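Local coordinates for TCP pilus virulence regulatory protein (Vibrio cholerae, PDB 4MLO), which activates transcription as an AraC-family regulator of virulence genes in the cholera bacterium, probably including those of the TCP pilus, and binds the fatty acid palmitoleic acid, at residues 38-43 / 69-74; 29-34 / 81-86. One frame throughout, in Å; residues are numbered along the deposited sequence.

Both contacts are antiparallel strand pairs of the cupin-like N-terminal domain, one in each of its two sheets. Interaction 1 joins strands 40-44 and 66-73 of the four-stranded sheet; interaction 2 joins strands 31-35 and 79-86 of the five-stranded one. The chain runs through 29-34, 38-43, 69-74 and 81-86 in turn, so that the first contact is nested within the loop closed by the second. They lie about 16 Å apart, centre to centre, and the sheets meet through side chains: the ring of F33 packs on F69, L42 and L71. F33 and F69 both line the palmitoleic acid pocket, which thus draws on both sheets.

Interaction 1: residues 38-43 / 69-74; sequences GIAKLI and FSLTSL
L71 swings its CG away from its own backbone N (chi1 -173°), and the further turn at chi2 (66°) carries CD1 toward strand 40-43, where it lies 3.8 Å from A40 CB and also touches L42 CB. On the other face of the sheet, S70 holds OG between its backbone N and carbonyl carbon (chi1 63°). This sets the hydroxyl 3.5 Å from I43 CB and within hydrogen-bonding distance of a water. The distance from S70 OG to this water is 2.7 Å. The same water donates to K41 O and also bonds T72 OG1, so it ties the two hydroxyls of one strand to a carbonyl of the other. K41 O therefore has two donors, the water and T72 N, while T72 OG1 is held as well by T19 OG1 on the neighbouring strand.

The backbone ladder is regular. K41 pairs with T72 and I43 with S70 as hydrogen-bonded pairs, the bond from K41 N to T72 O measuring 2.8 Å. A40-S73 and L42-L71 are the non-hydrogen-bonded pairs. Beyond the ladder, L74 N reaches I39 O at 3.0 Å, and L74 CD1 meets I39 CG2 at 3.9 Å, closing the end of the pair with an apolar contact.

Strands 49-53 and 19-26 flank the pair and continue its hydrogen bonding, placing both strands inside the four-stranded sheet. The face of A40, L42 and L71 turns inward, with A40 packing on I35 of strand 31-35, and the nearby F69 ring meets F22 and touches the bound palmitoleic acid.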
ATOM      1  N   GLY A  38      19.855  -8.173  -7.525  1.00 41.42           N
ATOM      2  CA  GLY A  38      20.488  -6.918  -7.780  1.00 45.73           C
ATOM      3  C   GLY A  38      20.251  -5.922  -6.659  1.00 40.16           C
ATOM      4  O   GLY A  38      19.957  -6.270  -5.510  1.00 35.76           O
ATOM      5  N   ILE A  39      20.384  -4.652  -7.027  1.00 34.22           N
ATOM      6  CA  ILE A  39      20.296  -3.533  -6.104  1.00 43.72           C
ATOM      7  C   ILE A  39      19.350  -2.508  -6.707  1.00 39.78           C
ATOM      8  O   ILE A  39      19.240  -2.382  -7.929  1.00 28.52           O
ATOM      9  CB  ILE A  39      21.681  -2.903  -5.832  1.00 50.68           C
ATOM     10  CG1 ILE A  39      22.638  -3.934  -5.237  1.00 57.44           C
ATOM     11  CG2 ILE A  39      21.563  -1.699  -4.903  1.00 53.43           C
ATOM     12  CD1 ILE A  39      22.253  -4.422  -3.847  1.00 58.65           C
ATOM     13  N   ALA A  40      18.648  -1.788  -5.839  1.00 34.08           N
ATOM     14  CA  ALA A  40      17.826  -0.670  -6.251  1.00 27.58           C
ATOM     15  C   ALA A  40      17.982   0.429  -5.216  1.00 30.42           C
ATOM     16  O   ALA A  40      18.432   0.193  -4.092  1.00 38.60           O
ATOM     17  CB  ALA A  40      16.349  -1.070  -6.398  1.00 22.64           C
ATOM     18  N   LYS A  41      17.593   1.635  -5.612  1.00 26.66           N
ATOM     19  CA  LYS A  41      17.633   2.813  -4.758  1.00 27.62           C
ATOM     20  C   LYS A  41      16.198   3.285  -4.564  1.00 23.23           C
ATOM     21  O   LYS A  41      15.514   3.596  -5.546  1.00 23.17           O
ATOM     22  CB  LYS A  41      18.484   3.906  -5.397  1.00 32.49           C
ATOM     23  CG  LYS A  41      18.614   5.161  -4.562  1.00 37.58           C
ATOM     24  CD  LYS A  41      19.181   6.298  -5.397  1.00 43.86           C
ATOM     25  CE  LYS A  41      19.557   7.510  -4.552  1.00 53.45           C
ATOM     26  NZ  LYS A  41      20.014   8.659  -5.396  1.00 57.33           N
ATOM     27  N   LEU A  42      15.766   3.319  -3.302  1.00 26.57           N
ATOM     28  CA  LEU A  42      14.449   3.812  -2.924  0.50 27.62           C
ATOM     29  C   LEU A  42      14.612   5.196  -2.317  1.00 25.71           C
ATOM     30  O   LEU A  42      15.358   5.369  -1.351  1.00 33.50           O
ATOM     31  CB  LEU A  42      13.792   2.862  -1.928  0.50 29.57           C
ATOM     32  CG  LEU A  42      12.331   3.064  -1.493  0.50 34.72           C
ATOM     33  CD1 LEU A  42      11.934   1.855  -0.680  0.50 36.26           C
ATOM     34  CD2 LEU A  42      12.098   4.328  -0.676  0.50 32.76           C
ATOM     35  N   ILE A  43      13.935   6.179  -2.895  1.00 28.13           N
ATOM     36  CA  ILE A  43      13.931   7.538  -2.371  1.00 30.01           C
ATOM     37  C   ILE A  43      12.535   7.840  -1.855  1.00 34.00           C
ATOM     38  O   ILE A  43      11.570   7.890  -2.633  1.00 34.33           O
ATOM     39  CB  ILE A  43      14.355   8.557  -3.425  1.00 30.17           C
ATOM     40  CG1 ILE A  43      15.783   8.247  -3.878  1.00 36.01           C
ATOM     41  CG2 ILE A  43      14.258   9.962  -2.850  1.00 31.67           C
ATOM     42  CD1 ILE A  43      16.225   9.069  -5.038  1.00 43.00           C
ATOM     43  N   PHE A  69       7.264   8.371  -3.459  1.00 17.63           N
ATOM     44  CA  PHE A  69       8.583   7.758  -3.471  1.00 17.27           C
ATOM     45  C   PHE A  69       8.901   7.305  -4.878  1.00 19.81           C
ATOM     46  O   PHE A  69       8.018   7.189  -5.730  1.00 22.75           O
ATOM     47  CB  PHE A  69       8.707   6.595  -2.479  1.00 18.13           C
ATOM     48  CG  PHE A  69       7.938   5.347  -2.854  1.00 23.71           C
ATOM     49  CD1 PHE A  69       6.632   5.182  -2.424  1.00 27.01           C
ATOM     50  CD2 PHE A  69       8.537   4.301  -3.544  1.00 20.71           C
ATOM     51  CE1 PHE A  69       5.934   4.035  -2.708  1.00 26.17           C
ATOM     52  CE2 PHE A  69       7.843   3.144  -3.847  1.00 22.07           C
ATOM     53  CZ  PHE A  69       6.536   2.999  -3.413  1.00 23.58           C
ATOM     54  N   SER A  70      10.200   7.114  -5.120  1.00 18.73           N
ATOM     55  CA  SER A  70      10.689   6.498  -6.331  1.00 19.00           C
ATOM     56  C   SER A  70      11.505   5.257  -5.998  1.00 21.03           C
ATOM     57  O   SER A  70      12.109   5.140  -4.924  1.00 24.34           O
ATOM     58  CB  SER A  70      11.539   7.479  -7.132  1.00 30.05           C
ATOM     59  OG  SER A  70      12.686   7.837  -6.385  1.00 24.90           O
ATOM     60  N   LEU A  71      11.545   4.348  -6.967  1.00 22.87           N
ATOM     61  CA  LEU A  71      12.385   3.160  -6.926  1.00 21.67           C
ATOM     62  C   LEU A  71      13.169   3.109  -8.228  1.00 23.12           C
ATOM     63  O   LEU A  71      12.580   3.027  -9.311  1.00 20.83           O
ATOM     64  CB  LEU A  71      11.546   1.886  -6.727  1.00 18.72           C
ATOM     65  CG  LEU A  71      12.371   0.607  -6.503  1.00 27.94           C
ATOM     66  CD1 LEU A  71      13.146   0.671  -5.188  1.00 27.01           C
ATOM     67  CD2 LEU A  71      11.502  -0.638  -6.544  1.00 25.24           C
ATOM     68  N   THR A  72      14.507   3.150  -8.128  1.00 24.57           N
ATOM     69  CA  THR A  72      15.388   3.152  -9.292  1.00 30.02           C
ATOM     70  C   THR A  72      16.214   1.872  -9.311  1.00 28.93           C
ATOM     71  O   THR A  72      16.856   1.530  -8.318  1.00 30.60           O
ATOM     72  CB  THR A  72      16.324   4.366  -9.271  1.00 27.79           C
ATOM     73  OG1 THR A  72      15.566   5.580  -9.238  1.00 33.13           O
ATOM     74  CG2 THR A  72      17.220   4.371 -10.524  1.00 31.46           C
ATOM     75  N   SER A  73      16.167   1.152 -10.426  1.00 26.92           N
ATOM     76  CA  SER A  73      16.993  -0.030 -10.585  1.00 32.84           C
ATOM     77  C   SER A  73      18.449   0.389 -10.738  1.00 31.25           C
ATOM     78  O   SER A  73      18.757   1.340 -11.461  1.00 32.81           O
ATOM     79  CB  SER A  73      16.540  -0.841 -11.799  1.00 35.71           C
ATOM     80  OG  SER A  73      17.544  -1.780 -12.198  1.00 38.43           O
ATOM     81  N   LEU A  74      19.338  -0.305 -10.042  1.00 28.28           N
ATOM     82  CA  LEU A  74      20.777  -0.131 -10.242  1.00 35.99           C
ATOM     83  C   LEU A  74      21.413  -1.351 -10.886  1.00 42.40           C
ATOM     84  O   LEU A  74      22.644  -1.471 -10.878  1.00 47.95           O
ATOM     85  CB  LEU A  74      21.463   0.189  -8.906  1.00 34.22           C
ATOM     86  CG  LEU A  74      20.934   1.432  -8.174  1.00 33.22           C
ATOM     87  CD1 LEU A  74      21.628   1.660  -6.851  1.00 35.78           C
ATOM     88  CD2 LEU A  74      21.064   2.661  -9.051  1.00 42.40           C
TER
HETATM   89  O   HOH W   1      14.660   6.004  -6.854  1.00 25.50           O

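Interaction 2: residues 29-34 / 81-86; sequences DYKMFW and VSVITI. With PAM (palmitoleic acid), chain E.
K31 NZ donates twice, to T85 OG1 at 2.6 Å on the facing strand and to O2 of palmitoleic acid at 2.9 Å. A bend at the end of the lysine chain (chi4 -78°) turns the ammonium to both oxygens, and T85 is thus placed to steady the group that bonds the carboxylate; K230 NZ and Y12 OH also bond the fatty acid. The positive charge probably favours the ionised carboxylate.

Across the pair, M32 and I84 exchange N-H and carbonyl, as do W34 and S82, while I86 N gives a nearly straight bond to Y30 O (170°). The backbones of K31 and F33 bond instead to strand 57-61, those of V81, V83 and T85 to strand 7-14. Waters complete the ends. One accepts from Y30 N and can donate to D29 OD1 and I86 O, though it has more acceptors in reach than protons; another donates to W34 O and bonds S82 OG at 2.5 Å.

F33 lays one ring face under the acyl chain, with CD1 3.5 Å from PAM C7, and V83 CG2 touches the same carbon. On the reverse face of the sheet, S82 CB sits over the six-membered ring of W34 in a CH-pi contact, and I84 CD1 meets that ring at its edge, 3.5 Å from W34 CH2.

Strands 57-61 and 7-14 extend the sheet on either side of the pair. Helices 121-131 and 141-159 cover the face of M32, W34 and I84, whereas K31, F33 and V83 face the ligand.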
ATOM      1  N   ASP A  29      -4.592  -1.184   1.191  1.00 15.34           N
ATOM      2  CA  ASP A  29      -4.397  -2.308   2.099  1.00 16.04           C
ATOM      3  C   ASP A  29      -2.910  -2.405   2.414  1.00 16.64           C
ATOM      4  O   ASP A  29      -2.082  -1.902   1.662  1.00 17.79           O
ATOM      5  CB  ASP A  29      -4.872  -3.623   1.478  1.00 21.11           C
ATOM      6  CG  ASP A  29      -6.375  -3.775   1.572  1.00 34.70           C
ATOM      7  OD1 ASP A  29      -6.895  -3.798   2.712  1.00 34.24           O
ATOM      8  OD2 ASP A  29      -7.023  -3.837   0.518  1.00 31.04           O
ATOM      9  N   TYR A  30      -2.563  -3.045   3.530  1.00 16.20           N
ATOM     10  CA  TYR A  30      -1.161  -3.185   3.907  1.00 14.03           C
ATOM     11  C   TYR A  30      -0.388  -3.875   2.793  1.00 17.59           C
ATOM     12  O   TYR A  30      -0.881  -4.829   2.190  1.00 21.22           O
ATOM     13  CB  TYR A  30      -1.008  -3.986   5.204  1.00 18.57           C
ATOM     14  CG  TYR A  30      -1.540  -3.252   6.377  1.00 14.78           C
ATOM     15  CD1 TYR A  30      -2.830  -3.474   6.824  1.00 17.80           C
ATOM     16  CD2 TYR A  30      -0.776  -2.282   7.005  1.00 15.16           C
ATOM     17  CE1 TYR A  30      -3.350  -2.739   7.914  1.00 21.42           C
ATOM     18  CE2 TYR A  30      -1.272  -1.562   8.095  1.00 20.95           C
ATOM     19  CZ  TYR A  30      -2.557  -1.802   8.530  1.00 19.84           C
ATOM     20  OH  TYR A  30      -3.057  -1.085   9.585  1.00 16.95           O
ATOM     21  N   LYS A  31       0.808  -3.351   2.484  1.00 18.35           N
ATOM     22  CA  LYS A  31       1.625  -3.884   1.387  1.00 19.53           C
ATOM     23  C   LYS A  31       3.050  -4.141   1.840  1.00 20.62           C
ATOM     24  O   LYS A  31       3.590  -3.448   2.699  1.00 19.09           O
ATOM     25  CB  LYS A  31       1.659  -2.929   0.169  1.00 23.10           C
ATOM     26  CG  LYS A  31       0.360  -2.957  -0.605  1.00 27.41           C
ATOM     27  CD  LYS A  31       0.375  -2.021  -1.768  1.00 32.48           C
ATOM     28  CE  LYS A  31      -1.015  -1.842  -2.311  1.00 33.10           C
ATOM     29  NZ  LYS A  31      -1.400  -3.011  -3.126  1.00 27.57           N
ATOM     30  N   MET A  32       3.675  -5.139   1.217  1.00 17.98           N
ATOM     31  CA  MET A  32       5.082  -5.427   1.423  1.00 17.20           C
ATOM     32  C   MET A  32       5.676  -5.648   0.043  1.00 19.68           C
ATOM     33  O   MET A  32       5.018  -6.237  -0.818  1.00 25.95           O
ATOM     34  CB  MET A  32       5.285  -6.658   2.308  1.00 19.21           C
ATOM     35  CG  MET A  32       4.657  -6.524   3.687  1.00 21.39           C
ATOM     36  SD  MET A  32       4.622  -8.086   4.644  1.00 29.59           S
ATOM     37  CE  MET A  32       6.362  -8.314   4.944  1.00 36.32           C
ATOM     38  N   PHE A  33       6.880  -5.130  -0.199  1.00 19.27           N
ATOM     39  CA  PHE A  33       7.503  -5.420  -1.486  1.00 20.84           C
ATOM     40  C   PHE A  33       9.012  -5.526  -1.340  1.00 20.00           C
ATOM     41  O   PHE A  33       9.604  -5.079  -0.358  1.00 23.55           O
ATOM     42  CB  PHE A  33       7.119  -4.390  -2.574  1.00 24.33           C
ATOM     43  CG  PHE A  33       7.728  -3.024  -2.417  1.00 22.15           C
ATOM     44  CD1 PHE A  33       7.006  -1.996  -1.825  1.00 21.38           C
ATOM     45  CD2 PHE A  33       8.997  -2.738  -2.924  1.00 24.01           C
ATOM     46  CE1 PHE A  33       7.540  -0.722  -1.714  1.00 21.36           C
ATOM     47  CE2 PHE A  33       9.540  -1.456  -2.821  1.00 25.08           C
ATOM     48  CZ  PHE A  33       8.810  -0.449  -2.214  1.00 26.65           C
ATOM     49  N   TRP A  34       9.620  -6.189  -2.326  1.00 21.92           N
ATOM     50  CA  TRP A  34      11.065  -6.387  -2.363  1.00 22.82           C
ATOM     51  C   TRP A  34      11.462  -6.824  -3.763  1.00 23.84           C
ATOM     52  O   TRP A  34      10.648  -7.348  -4.527  1.00 24.35           O
ATOM     53  CB  TRP A  34      11.527  -7.426  -1.336  1.00 25.99           C
ATOM     54  CG  TRP A  34      11.027  -8.795  -1.620  1.00 28.18           C
ATOM     55  CD1 TRP A  34      11.692  -9.783  -2.279  1.00 30.39           C
ATOM     56  CD2 TRP A  34       9.750  -9.342  -1.259  1.00 29.43           C
ATOM     57  NE1 TRP A  34      10.899 -10.904  -2.369  1.00 34.91           N
ATOM     58  CE2 TRP A  34       9.711 -10.663  -1.739  1.00 34.62           C
ATOM     59  CE3 TRP A  34       8.628  -8.837  -0.591  1.00 26.00           C
ATOM     60  CZ2 TRP A  34       8.607 -11.492  -1.562  1.00 37.67           C
ATOM     61  CZ3 TRP A  34       7.533  -9.665  -0.415  1.00 36.21           C
ATOM     62  CH2 TRP A  34       7.531 -10.977  -0.911  1.00 41.27           C
ATOM     63  N   VAL A  81      10.107  -7.114  -9.119  1.00 19.57           N
ATOM     64  CA  VAL A  81       9.628  -6.558  -7.852  1.00 24.17           C
ATOM     65  C   VAL A  81       8.370  -7.310  -7.445  1.00 20.19           C
ATOM     66  O   VAL A  81       7.345  -7.253  -8.133  1.00 24.54           O
ATOM     67  CB  VAL A  81       9.348  -5.052  -7.956  1.00 23.85           C
ATOM     68  CG1 VAL A  81       9.090  -4.458  -6.577  1.00 21.22           C
ATOM     69  CG2 VAL A  81      10.512  -4.345  -8.619  1.00 30.15           C
ATOM     70  N   SER A  82       8.443  -7.993  -6.299  1.00 26.18           N
ATOM     71  CA  SER A  82       7.307  -8.717  -5.771  1.00 22.15           C
ATOM     72  C   SER A  82       6.568  -7.824  -4.794  1.00 19.16           C
ATOM     73  O   SER A  82       7.191  -7.139  -3.978  1.00 23.13           O
ATOM     74  CB  SER A  82       7.762  -9.997  -5.068  1.00 28.19           C
ATOM     75  OG  SER A  82       8.438 -10.858  -5.959  1.00 30.22           O
ATOM     76  N   VAL A  83       5.235  -7.865  -4.865  1.00 19.89           N
ATOM     77  CA  VAL A  83       4.363  -7.031  -4.040  1.00 20.86           C
ATOM     78  C   VAL A  83       3.291  -7.923  -3.430  1.00 23.49           C
ATOM     79  O   VAL A  83       2.489  -8.513  -4.160  1.00 28.54           O
ATOM     80  CB  VAL A  83       3.706  -5.918  -4.868  1.00 20.98           C
ATOM     81  CG1 VAL A  83       2.825  -4.998  -3.969  1.00 18.46           C
ATOM     82  CG2 VAL A  83       4.745  -5.121  -5.587  1.00 20.84           C
ATOM     83  N   ILE A  84       3.236  -7.970  -2.102  1.00 21.51           N
ATOM     84  CA  ILE A  84       2.169  -8.654  -1.375  1.00 23.97           C
ATOM     85  C   ILE A  84       1.220  -7.584  -0.864  1.00 19.02           C
ATOM     86  O   ILE A  84       1.657  -6.652  -0.187  1.00 22.40           O
ATOM     87  CB  ILE A  84       2.715  -9.481  -0.199  1.00 22.73           C
ATOM     88  CG1 ILE A  84       3.637 -10.596  -0.687  1.00 31.73           C
ATOM     89  CG2 ILE A  84       1.571 -10.097   0.637  1.00 25.24           C
ATOM     90  CD1 ILE A  84       4.355 -11.316   0.463  1.00 36.24           C
ATOM     91  N   THR A  85      -0.063  -7.736  -1.169  1.00 18.72           N
ATOM     92  CA  THR A  85      -1.139  -6.927  -0.607  1.00 15.19           C
ATOM     93  C   THR A  85      -1.927  -7.824   0.331  1.00 19.04           C
ATOM     94  O   THR A  85      -2.410  -8.880  -0.088  1.00 22.96           O
ATOM     95  CB  THR A  85      -2.055  -6.362  -1.691  1.00 21.69           C
ATOM     96  OG1 THR A  85      -1.287  -5.606  -2.648  1.00 24.47           O
ATOM     97  CG2 THR A  85      -3.104  -5.471  -1.077  1.00 24.78           C
ATOM     98  N   ILE A  86      -2.033  -7.420   1.588  1.00 22.81           N
ATOM     99  CA  ILE A  86      -2.562  -8.271   2.654  1.00 20.36           C
ATOM    100  C   ILE A  86      -4.007  -7.882   2.917  1.00 19.08           C
ATOM    101  O   ILE A  86      -4.293  -6.714   3.211  1.00 21.51           O
ATOM    102  CB  ILE A  86      -1.733  -8.131   3.940  1.00 20.58           C
ATOM    103  CG1 ILE A  86      -0.249  -8.365   3.665  1.00 25.47           C
ATOM    104  CG2 ILE A  86      -2.212  -9.126   4.974  1.00 22.75           C
ATOM    105  CD1 ILE A  86       0.633  -8.030   4.821  1.00 35.06           C
TER
HETATM  106  C1  PAM E 304       0.124  -2.290  -6.683  1.00 24.28           C
HETATM  107  O1  PAM E 304       0.483  -3.447  -7.035  1.00 26.37           O
HETATM  108  O2  PAM E 304      -0.713  -2.117  -5.767  1.00 21.44           O
HETATM  109  C2  PAM E 304       0.680  -1.077  -7.377  1.00 18.68           C
HETATM  110  C3  PAM E 304       1.392  -0.130  -6.398  1.00 24.60           C
HETATM  111  C4  PAM E 304       2.552  -0.861  -5.728  1.00 28.48           C
HETATM  112  C5  PAM E 304       3.354   0.039  -4.794  1.00 34.25           C
HETATM  113  C6  PAM E 304       4.403  -0.762  -4.025  1.00 28.24           C
HETATM  114  C7  PAM E 304       5.448  -1.407  -4.935  1.00 24.46           C
HETATM  115  C8  PAM E 304       6.341  -0.357  -5.573  1.00 26.97           C
HETATM  116  C9  PAM E 304       7.348  -0.964  -6.545  1.00 28.97           C
HETATM  117  C10 PAM E 304       7.030  -1.402  -7.769  1.00 38.18           C
HETATM  118  C11 PAM E 304       5.607  -1.380  -8.303  1.00 33.05           C
HETATM  119  C12 PAM E 304       5.535  -1.182  -9.818  1.00 29.10           C
HETATM  120  C13 PAM E 304       4.093  -0.815 -10.176  1.00 28.86           C
HETATM  121  C14 PAM E 304       3.914  -0.148 -11.525  1.00 29.43           C
HETATM  122  C15 PAM E 304       4.727   1.134 -11.649  1.00 31.29           C
HETATM  123  C16 PAM E 304       4.131   2.086 -12.655  1.00 28.98           C
HETATM  124  O   HOH W   2      -5.127  -4.633   4.612  1.00 20.72           O
HETATM  125  O   HOH W   3      10.806 -10.100  -5.645  1.00 38.42           O